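Local coordinates for protein tRNA (uracil(54)-C(5))-methyltransferase (Pyrococcus abyssi, PDB 2JJQ) that catalyses transfer of a methyl group from S-adenosyl-L-methionine to C5 of uridine 54 in tRNA, giving 5-methyluridine, at residues L295-S299 with I358-P362; P42-P46 with C90-L95; N129-I135 with L192-R198. All blocks are in the same frame, centred on the assembly; numbering follows the deposited sequence.

Contact 1. Residues L295-S299 with I358-P362. With SAH (S-adenosyl-L-homocysteine), chain B.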
loop_
_atom_site.group_PDB
_atom_site.type_symbol
_atom_site.label_atom_id
_atom_site.label_comp_id
_atom_site.label_asym_id
_atom_site.label_seq_id
_atom_site.Cartn_x
_atom_site.Cartn_y
_atom_site.Cartn_z
ATOM N N LEU A 295 -10.925 18.403 9.486
ATOM C CA LEU A 295 -10.646 18.346 8.027
ATOM C C LEU A 295 -9.826 17.095 7.704
ATOM O O LEU A 295 -8.771 16.895 8.304
ATOM C CB LEU A 295 -9.854 19.563 7.555
ATOM C CG LEU A 295 -9.272 19.553 6.139
ATOM C CD1 LEU A 295 -10.394 19.496 5.129
ATOM C CD2 LEU A 295 -8.518 20.874 5.993
ATOM N N ASP A 296 -10.322 16.273 6.772
ATOM C CA ASP A 296 -9.633 15.079 6.288
ATOM C C ASP A 296 -9.010 15.504 4.929
ATOM O O ASP A 296 -9.627 15.321 3.846
ATOM C CB ASP A 296 -10.618 13.898 6.143
ATOM C CG ASP A 296 -9.929 12.565 5.727
ATOM O OD1 ASP A 296 -8.664 12.503 5.820
ATOM O OD2 ASP A 296 -10.671 11.590 5.357
ATOM N N MET A 297 -7.788 16.044 4.991
ATOM C CA MET A 297 -7.091 16.553 3.808
ATOM C C MET A 297 -6.317 15.401 3.131
ATOM O O MET A 297 -5.670 14.607 3.816
ATOM C CB MET A 297 -6.191 17.748 4.194
ATOM C CG MET A 297 -5.500 18.416 2.943
ATOM S SD MET A 297 -6.721 18.835 1.678
ATOM C CE MET A 297 -5.709 18.956 0.202
ATOM N N TYR A 298 -6.348 15.366 1.797
ATOM C CA TYR A 298 -5.872 14.222 1.015
ATOM C C TYR A 298 -6.681 12.984 1.458
ATOM O O TYR A 298 -6.128 11.941 1.735
ATOM C CB TYR A 298 -4.396 13.969 1.247
ATOM C CG TYR A 298 -3.490 15.199 1.118
ATOM C CD1 TYR A 298 -3.076 15.648 -0.133
ATOM C CD2 TYR A 298 -2.996 15.849 2.259
ATOM C CE1 TYR A 298 -2.245 16.756 -0.252
ATOM C CE2 TYR A 298 -2.134 16.912 2.145
ATOM C CZ TYR A 298 -1.769 17.357 0.890
ATOM O OH TYR A 298 -0.901 18.411 0.813
ATOM N N SER A 299 -8.006 13.121 1.459
ATOM C CA SER A 299 -8.902 12.069 2.056
ATOM C C SER A 299 -8.904 10.781 1.278
ATOM O O SER A 299 -9.338 9.738 1.777
ATOM C CB SER A 299 -10.342 12.571 2.108
ATOM O OG SER A 299 -10.845 12.746 0.786
ATOM N N ILE A 358 -6.313 16.735 9.475
ATOM C CA ILE A 358 -5.548 15.498 9.185
ATOM C C ILE A 358 -4.961 15.653 7.823
ATOM O O ILE A 358 -5.674 16.051 6.891
ATOM C CB ILE A 358 -6.483 14.300 9.119
ATOM C CG1 ILE A 358 -7.241 14.204 10.447
ATOM C CG2 ILE A 358 -5.686 12.993 8.847
ATOM C CD1 ILE A 358 -8.392 13.206 10.342
ATOM N N VAL A 359 -3.674 15.361 7.687
ATOM C CA VAL A 359 -3.074 15.363 6.339
ATOM C C VAL A 359 -2.415 14.032 6.046
ATOM O O VAL A 359 -1.693 13.523 6.878
ATOM C CB VAL A 359 -2.050 16.512 6.161
ATOM C CG1 VAL A 359 -2.778 17.888 6.202
ATOM C CG2 VAL A 359 -0.933 16.458 7.166
ATOM N N ASP A 360 -2.659 13.486 4.850
ATOM C CA ASP A 360 -2.063 12.210 4.441
ATOM C C ASP A 360 -1.544 12.445 3.035
ATOM O O ASP A 360 -2.112 11.951 2.097
ATOM C CB ASP A 360 -3.156 11.103 4.419
ATOM C CG ASP A 360 -2.572 9.696 4.308
ATOM O OD1 ASP A 360 -1.338 9.593 4.156
ATOM O OD2 ASP A 360 -3.382 8.715 4.331
ATOM N N PRO A 361 -0.499 13.258 2.894
ATOM C CA PRO A 361 -0.115 13.739 1.575
ATOM C C PRO A 361 0.469 12.684 0.667
ATOM O O PRO A 361 0.802 11.596 1.140
ATOM C CB PRO A 361 0.976 14.787 1.887
ATOM C CG PRO A 361 1.562 14.395 3.208
ATOM C CD PRO A 361 0.335 13.829 3.967
ATOM N N PRO A 362 0.546 12.994 -0.648
ATOM C CA PRO A 362 1.238 12.143 -1.611
ATOM C C PRO A 362 2.748 12.200 -1.331
ATOM O O PRO A 362 3.187 12.854 -0.383
ATOM C CB PRO A 362 0.926 12.809 -2.952
ATOM C CG PRO A 362 0.745 14.204 -2.653
ATOM C CD PRO A 362 0.020 14.224 -1.284
HETATM N N SAH B . -6.047 9.239 3.321
HETATM C CA SAH B . -6.180 8.478 2.035
HETATM C CB SAH B . -4.819 8.274 1.372
HETATM C CG SAH B . -4.182 9.568 0.917
HETATM S SD SAH B . -3.018 9.150 -0.392
HETATM C C SAH B . -6.741 7.113 2.358
HETATM O O SAH B . -7.135 6.317 1.491
HETATM O OXT SAH B . -6.781 6.765 3.530
HETATM C "C5'" SAH B . -2.615 10.807 -0.885
HETATM C "C4'" SAH B . -3.823 11.464 -1.577
HETATM O "O4'" SAH B . -3.479 12.756 -2.144
HETATM C "C3'" SAH B . -4.399 10.659 -2.742
HETATM O "O3'" SAH B . -5.762 10.309 -2.428
HETATM C "C2'" SAH B . -4.280 11.608 -3.961
HETATM O "O2'" SAH B . -5.368 11.566 -4.889
HETATM C "C1'" SAH B . -4.256 12.972 -3.337
HETATM N N9 SAH B . -3.451 14.013 -3.967
HETATM C C8 SAH B . -2.269 13.879 -4.617
HETATM N N7 SAH B . -1.800 15.116 -4.935
HETATM C C5 SAH B . -2.659 16.031 -4.457
HETATM C C6 SAH B . -2.761 17.505 -4.435
HETATM N N6 SAH B . -1.776 18.215 -5.037
HETATM N N1 SAH B . -3.856 18.053 -3.812
HETATM C C2 SAH B . -4.819 17.307 -3.228
HETATM N N3 SAH B . -4.781 15.967 -3.235
HETATM C C4 SAH B . -3.747 15.307 -3.807
#
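Y298 lies under P361 where two neighbouring parallel strands of the class I methyltransferase fold run out at the edge that holds the cofactor. The strand part is tight: I358 N gives a nearly straight 2.7 Å bond to L295 O, and M297 N reaches I358 O at 2.8 Å. Beyond it the strands part, and the third bond, from D360 N to M297 O, is weak at 3.4 Å. The tyrosine ring fills the widening gap. P361 CA sits over the centre of one face of the Y298 ring in a CH-pi contact, 3.6 Å from the ring centroid. M297 CE comes over the opposite face; the methionine CG leaves anti to the backbone N (chi1 -175°) and the chain bends at chi2 to bring that methyl round. Outside the segments, D346 is hydrogen-bonded to the Y298 hydroxyl, which probably helps fix the ring's rotation. Partly exposed P362 forms the looser side: P362 CD touches Y298 CE1, and P362 CG lies 3.5 Å from N7 of the S-adenosylhomocysteine adenine. The residues just past both strand ends hold the amino group of this product, whose N is hydrogen-bonded to Y298 O at 3.1 Å and to D360 OD2 at 2.9 Å.

Contact 2. Residues P42-P46 with C90-L95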
loop_
_atom_site.group_PDB
_atom_site.type_symbol
_atom_site.label_atom_id
_atom_site.label_comp_id
_atom_site.label_asym_id
_atom_site.label_seq_id
_atom_site.Cartn_x
_atom_site.Cartn_y
_atom_site.Cartn_z
ATOM N N PRO A 42 21.870 -7.205 -1.270
ATOM C CA PRO A 42 20.416 -7.437 -1.111
ATOM C C PRO A 42 20.096 -8.815 -0.518
ATOM O O PRO A 42 20.833 -9.777 -0.786
ATOM C CB PRO A 42 19.879 -7.431 -2.558
ATOM C CG PRO A 42 20.932 -6.784 -3.390
ATOM C CD PRO A 42 22.257 -6.874 -2.665
ATOM N N PHE A 43 18.984 -8.909 0.216
ATOM C CA PHE A 43 18.491 -10.167 0.803
ATOM C C PHE A 43 19.528 -10.821 1.703
ATOM O O PHE A 43 19.640 -12.047 1.772
ATOM C CB PHE A 43 18.039 -11.148 -0.278
ATOM C CG PHE A 43 16.744 -10.725 -0.981
ATOM C CD1 PHE A 43 15.527 -10.671 -0.282
ATOM C CD2 PHE A 43 16.751 -10.385 -2.320
ATOM C CE1 PHE A 43 14.355 -10.276 -0.927
ATOM C CE2 PHE A 43 15.580 -9.996 -2.969
ATOM C CZ PHE A 43 14.382 -9.945 -2.283
ATOM N N SER A 44 20.295 -9.977 2.371
ATOM C CA SER A 44 21.208 -10.437 3.395
ATOM C C SER A 44 20.682 -10.011 4.780
ATOM O O SER A 44 19.726 -9.224 4.898
ATOM C CB SER A 44 22.631 -9.921 3.094
ATOM O OG SER A 44 22.749 -8.521 3.299
ATOM N N ALA A 45 21.271 -10.552 5.824
ATOM C CA ALA A 45 20.804 -10.292 7.204
ATOM C C ALA A 45 21.999 -9.933 8.048
ATOM O O ALA A 45 23.066 -10.563 7.894
ATOM C CB ALA A 45 20.059 -11.590 7.814
ATOM N N PRO A 46 21.849 -8.988 8.990
ATOM C CA PRO A 46 22.975 -8.716 9.854
ATOM C C PRO A 46 23.372 -9.987 10.571
ATOM O O PRO A 46 22.498 -10.707 11.088
ATOM C CB PRO A 46 22.418 -7.698 10.830
ATOM C CG PRO A 46 21.299 -6.967 10.026
ATOM C CD PRO A 46 20.667 -8.159 9.355
ATOM N N CYS A 90 8.700 -7.767 -1.448
ATOM C CA CYS A 90 8.956 -8.289 -0.093
ATOM C C CYS A 90 10.446 -8.473 0.243
ATOM O O CYS A 90 10.927 -9.567 0.602
ATOM C CB CYS A 90 8.200 -9.590 0.100
ATOM S SG CYS A 90 6.408 -9.305 0.048
ATOM N N THR A 91 11.164 -7.385 0.161
ATOM C CA THR A 91 12.603 -7.449 0.271
ATOM C C THR A 91 13.145 -7.795 1.654
ATOM O O THR A 91 14.352 -8.013 1.825
ATOM C CB THR A 91 13.153 -6.159 -0.216
ATOM O OG1 THR A 91 12.435 -5.119 0.445
ATOM C CG2 THR A 91 12.876 -6.095 -1.750
ATOM N N LEU A 92 12.263 -7.855 2.651
ATOM C CA LEU A 92 12.725 -8.281 4.002
ATOM C C LEU A 92 12.128 -9.620 4.412
ATOM O O LEU A 92 12.195 -9.972 5.582
ATOM C CB LEU A 92 12.388 -7.259 5.089
ATOM C CG LEU A 92 12.892 -5.804 4.960
ATOM C CD1 LEU A 92 12.422 -4.965 6.127
ATOM C CD2 LEU A 92 14.394 -5.722 4.729
ATOM N N GLN A 93 11.528 -10.352 3.474
ATOM C CA GLN A 93 10.789 -11.589 3.816
ATOM C C GLN A 93 11.657 -12.695 4.354
ATOM O O GLN A 93 11.154 -13.657 4.926
ATOM C CB GLN A 93 10.040 -12.156 2.602
ATOM C CG GLN A 93 8.834 -12.970 3.059
ATOM C CD GLN A 93 7.929 -13.511 1.901
ATOM O OE1 GLN A 93 7.310 -12.747 1.151
ATOM N NE2 GLN A 93 7.823 -14.838 1.811
ATOM N N HIS A 94 12.958 -12.566 4.152
ATOM C CA HIS A 94 13.937 -13.595 4.619
ATOM C C HIS A 94 14.282 -13.383 6.096
ATOM O O HIS A 94 15.071 -14.156 6.679
ATOM C CB HIS A 94 15.194 -13.488 3.786
ATOM C CG HIS A 94 15.847 -12.130 3.878
ATOM N ND1 HIS A 94 15.260 -10.983 3.384
ATOM C CD2 HIS A 94 17.028 -11.742 4.406
ATOM C CE1 HIS A 94 16.036 -9.942 3.628
ATOM N NE2 HIS A 94 17.128 -10.377 4.228
ATOM N N LEU A 95 13.706 -12.337 6.691
ATOM C CA LEU A 95 14.012 -11.952 8.111
ATOM C C LEU A 95 12.869 -12.264 9.065
ATOM O O LEU A 95 11.710 -11.999 8.743
ATOM C CB LEU A 95 14.298 -10.458 8.203
ATOM C CG LEU A 95 15.449 -9.936 7.338
ATOM C CD1 LEU A 95 15.448 -8.427 7.523
ATOM C CD2 LEU A 95 16.785 -10.570 7.714
HETATM O O HOH W 1 16.828 -7.113 0.818
#
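S44 O takes the fairly straight hydrogen bond of H94 NE2 at 2.9 Å. The oxygen lies close to the plane of the imidazole, but the donor stands well above the carbonyl plane, 61° out of it, and so misses the lone pairs. H94 gets there because its CG sits between the backbone N and the carbonyl carbon (chi1 59°), which turns the ring toward the 42-46 loop. The imidazole is sandwiched: F43 CA lies over one face in a CH-pi contact, 3.9 Å from the H94 ring centroid, and L95 CG over the opposite one, both toward the rim of the ring. The phenyl ring of F43 adds an offset edge-to-face pair, presenting its edge to the face of H94 with the planes at 74°.

Two overlapping type I turns, C90 to Q93 and L92 to L95, shape the second segment. They carry the chain from C90, a [4Fe-4S] cluster ligand by similarity, toward helix 97-112, and they lean on a loop of the N-terminal TRAM-like domain, joining it to the cluster region. At the turn start F43 CE1 packs 3.5 Å from T91 CA. A water linking the two backbones accepts from F43 N and lies 2.8 Å from T91 O. Outside the two segments, R76 NH1 is hydrogen-bonded to F43 O, and the H94 side chain also touches R76. At the buried end the A45 methyl meets one branch of L95, A45 CB to L95 CD2 at 3.4 Å, closer than usual van der Waals contact.

Contact 3. Residues N129-I135 with L192-R198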
loop_
_atom_site.group_PDB
_atom_site.type_symbol
_atom_site.label_atom_id
_atom_site.label_comp_id
_atom_site.label_asym_id
_atom_site.label_seq_id
_atom_site.Cartn_x
_atom_site.Cartn_y
_atom_site.Cartn_z
ATOM N N ASN A 129 -4.767 -7.158 0.928
ATOM C CA ASN A 129 -6.096 -7.246 0.382
ATOM C C ASN A 129 -6.178 -6.908 -1.112
ATOM O O ASN A 129 -7.294 -6.827 -1.655
ATOM C CB ASN A 129 -7.017 -6.374 1.233
ATOM C CG ASN A 129 -6.678 -4.875 1.101
ATOM O OD1 ASN A 129 -6.150 -4.463 0.063
ATOM N ND2 ASN A 129 -6.893 -4.093 2.173
ATOM N N ARG A 130 -5.021 -6.751 -1.778
ATOM C CA ARG A 130 -4.946 -6.599 -3.239
ATOM C C ARG A 130 -3.636 -7.214 -3.758
ATOM O O ARG A 130 -2.582 -6.956 -3.192
ATOM C CB ARG A 130 -5.047 -5.119 -3.649
ATOM C CG ARG A 130 -5.005 -4.897 -5.137
ATOM C CD ARG A 130 -4.697 -3.471 -5.578
ATOM N NE ARG A 130 -4.534 -3.493 -7.036
ATOM C CZ ARG A 130 -4.651 -2.461 -7.854
ATOM N NH1 ARG A 130 -4.889 -1.246 -7.372
ATOM N NH2 ARG A 130 -4.510 -2.639 -9.167
ATOM N N ILE A 131 -3.703 -8.006 -4.830
ATOM C CA ILE A 131 -2.497 -8.396 -5.538
ATOM C C ILE A 131 -2.775 -8.302 -7.032
ATOM O O ILE A 131 -3.955 -8.459 -7.450
ATOM C CB ILE A 131 -2.037 -9.802 -5.191
ATOM C CG1 ILE A 131 -3.107 -10.841 -5.501
ATOM C CG2 ILE A 131 -1.603 -9.840 -3.691
ATOM C CD1 ILE A 131 -2.602 -12.222 -5.088
ATOM N N ASP A 132 -1.738 -7.967 -7.799
ATOM C CA ASP A 132 -1.855 -7.783 -9.250
ATOM C C ASP A 132 -0.951 -8.853 -9.851
ATOM O O ASP A 132 0.285 -8.818 -9.665
ATOM C CB ASP A 132 -1.415 -6.356 -9.633
ATOM C CG ASP A 132 -2.312 -5.255 -8.958
ATOM O OD1 ASP A 132 -2.671 -5.358 -7.754
ATOM O OD2 ASP A 132 -2.660 -4.254 -9.611
ATOM N N LEU A 133 -1.560 -9.872 -10.443
ATOM C CA LEU A 133 -0.815 -10.978 -11.019
ATOM C C LEU A 133 -0.760 -10.833 -12.527
ATOM O O LEU A 133 -1.794 -10.677 -13.196
ATOM C CB LEU A 133 -1.502 -12.303 -10.664
ATOM C CG LEU A 133 -1.599 -12.631 -9.168
ATOM C CD1 LEU A 133 -2.664 -13.688 -8.930
ATOM C CD2 LEU A 133 -0.246 -13.104 -8.684
ATOM N N ALA A 134 0.456 -10.828 -13.078
ATOM C CA ALA A 134 0.612 -10.850 -14.504
ATOM C C ALA A 134 0.314 -12.250 -15.064
ATOM O O ALA A 134 0.665 -13.264 -14.447
ATOM C CB ALA A 134 2.059 -10.361 -14.919
ATOM N N ILE A 135 -0.315 -12.300 -16.245
ATOM C CA ILE A 135 -0.747 -13.598 -16.810
ATOM C C ILE A 135 -0.005 -13.755 -18.139
ATOM O O ILE A 135 -0.337 -13.137 -19.118
ATOM C CB ILE A 135 -2.284 -13.626 -17.021
ATOM C CG1 ILE A 135 -3.011 -13.255 -15.707
ATOM C CG2 ILE A 135 -2.766 -14.969 -17.629
ATOM C CD1 ILE A 135 -4.464 -12.893 -15.959
ATOM N N LEU A 192 -5.037 -11.348 -22.595
ATOM C CA LEU A 192 -5.131 -11.240 -21.145
ATOM C C LEU A 192 -3.785 -10.766 -20.529
ATOM O O LEU A 192 -2.746 -11.365 -20.784
ATOM C CB LEU A 192 -5.587 -12.608 -20.577
ATOM C CG LEU A 192 -5.853 -12.789 -19.096
ATOM C CD1 LEU A 192 -6.807 -11.674 -18.603
ATOM C CD2 LEU A 192 -6.461 -14.199 -18.876
ATOM N N ARG A 193 -3.802 -9.706 -19.716
ATOM C CA ARG A 193 -2.545 -9.148 -19.161
ATOM C C ARG A 193 -2.407 -9.370 -17.634
ATOM O O ARG A 193 -1.362 -9.841 -17.179
ATOM C CB ARG A 193 -2.412 -7.662 -19.506
ATOM C CG ARG A 193 -2.488 -7.358 -21.010
ATOM C CD ARG A 193 -1.333 -8.107 -21.740
ATOM N NE ARG A 193 -1.321 -8.008 -23.204
ATOM C CZ ARG A 193 -0.601 -7.113 -23.876
ATOM N NH1 ARG A 193 0.099 -6.224 -23.200
ATOM N NH2 ARG A 193 -0.615 -7.087 -25.207
ATOM N N TYR A 194 -3.434 -9.015 -16.848
ATOM C CA TYR A 194 -3.373 -9.138 -15.389
ATOM C C TYR A 194 -4.664 -9.710 -14.841
ATOM O O TYR A 194 -5.753 -9.432 -15.393
ATOM C CB TYR A 194 -3.170 -7.747 -14.699
ATOM C CG TYR A 194 -1.804 -7.134 -14.927
ATOM C CD1 TYR A 194 -0.737 -7.450 -14.105
ATOM C CD2 TYR A 194 -1.602 -6.236 -15.963
ATOM C CE1 TYR A 194 0.512 -6.913 -14.329
ATOM C CE2 TYR A 194 -0.322 -5.664 -16.203
ATOM C CZ TYR A 194 0.722 -6.021 -15.366
ATOM O OH TYR A 194 1.984 -5.496 -15.573
ATOM N N MET A 195 -4.549 -10.442 -13.733
ATOM C CA MET A 195 -5.690 -10.777 -12.905
ATOM C C MET A 195 -5.419 -10.028 -11.600
ATOM O O MET A 195 -4.437 -10.323 -10.934
ATOM C CB MET A 195 -5.731 -12.270 -12.583
ATOM C CG MET A 195 -6.780 -12.598 -11.471
ATOM S SD MET A 195 -7.219 -14.341 -11.279
ATOM C CE MET A 195 -5.705 -15.019 -10.569
ATOM N N VAL A 196 -6.249 -9.042 -11.281
ATOM C CA VAL A 196 -6.067 -8.316 -10.006
ATOM C C VAL A 196 -7.077 -8.869 -9.024
ATOM O O VAL A 196 -8.279 -8.954 -9.348
ATOM C CB VAL A 196 -6.312 -6.799 -10.181
ATOM C CG1 VAL A 196 -6.246 -6.081 -8.762
ATOM C CG2 VAL A 196 -5.349 -6.161 -11.197
ATOM N N LEU A 197 -6.629 -9.302 -7.856
ATOM C CA LEU A 197 -7.529 -9.930 -6.909
ATOM C C LEU A 197 -7.661 -8.988 -5.720
ATOM O O LEU A 197 -6.664 -8.453 -5.242
ATOM C CB LEU A 197 -6.922 -11.257 -6.439
ATOM C CG LEU A 197 -7.101 -12.468 -7.338
ATOM C CD1 LEU A 197 -6.180 -13.620 -6.833
ATOM C CD2 LEU A 197 -8.590 -12.897 -7.216
ATOM N N ARG A 198 -8.884 -8.756 -5.257
ATOM C CA ARG A 198 -9.083 -7.974 -4.048
ATOM C C ARG A 198 -9.985 -8.720 -3.109
ATOM O O ARG A 198 -10.856 -9.509 -3.559
ATOM C CB ARG A 198 -9.671 -6.598 -4.399
ATOM C CG ARG A 198 -8.770 -5.855 -5.385
ATOM C CD ARG A 198 -9.204 -4.437 -5.667
ATOM N NE ARG A 198 -8.843 -3.605 -4.515
ATOM C CZ ARG A 198 -8.755 -2.279 -4.537
ATOM N NH1 ARG A 198 -9.015 -1.607 -5.657
ATOM N NH2 ARG A 198 -8.435 -1.645 -3.416
HETATM O O HOH W 2 -6.297 -2.142 -1.675
HETATM O O HOH W 3 -8.804 -4.566 -1.764
#
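I131 and L197 exchange two backbone hydrogen bonds, as do L133 and M195, in an antiparallel pair: strand 130-136 runs beside 192-199 at one side of the sheet. I135 N adds a 2.8 Å bond to R193 O, where R193 and Y194 form a classic beta bulge against V211 of the next strand. On the face bearing I131, L133, M195 and L197, the L133 CD1 methyl meets M195 CE at 3.7 Å, side chains alongside. With I135 CG1 anti to the carbonyl carbon (chi1 -54°), I135 CD1 is carried to L192 CG, 3.4 Å away. Helix 162-178 packs on this face through L171 and A167.

The other face is polar at one end. The extended R130 passes V196 and forms a salt bridge with D132, R130 NE lying 2.7 Å from D132 OD1. R130 CD lies over a face of the R198 guanidinium, whose NE reaches N129 O through a water. Farther out, S241 bonds D132 OD2, and Q272 O takes N129 ND2, tying the strand end to the loop beside the cofactor site. With R130 NH1 and R198 NH1 only 4.5 Å apart, the D132 carboxylate, paired with R130, probably offsets part of the repulsion, while S269 O takes up R198 NH1.

How the contacts relate
Contacts 1 and 3 are both buried strand pairings, parallel in the catalytic sheet and antiparallel in a separate five-stranded sheet, probably of the central region, whereas contact 2 is a partly buried meeting of two loops. Their chemistry follows: regular backbone bonds dominate contact 3, a few backbone bonds give way to ring and ligand contacts in contact 1, and contact 2 relies on one histidine, aromatic packing and a water. Contacts 1 and 3 lie on opposite sides of the chain's centre, nearest atoms about 13 Å apart, yet Q272 lies near both. Contacts 2 and 3 each approach the probable iron-sulfur site, through C90 and near C157. No two contacts touch.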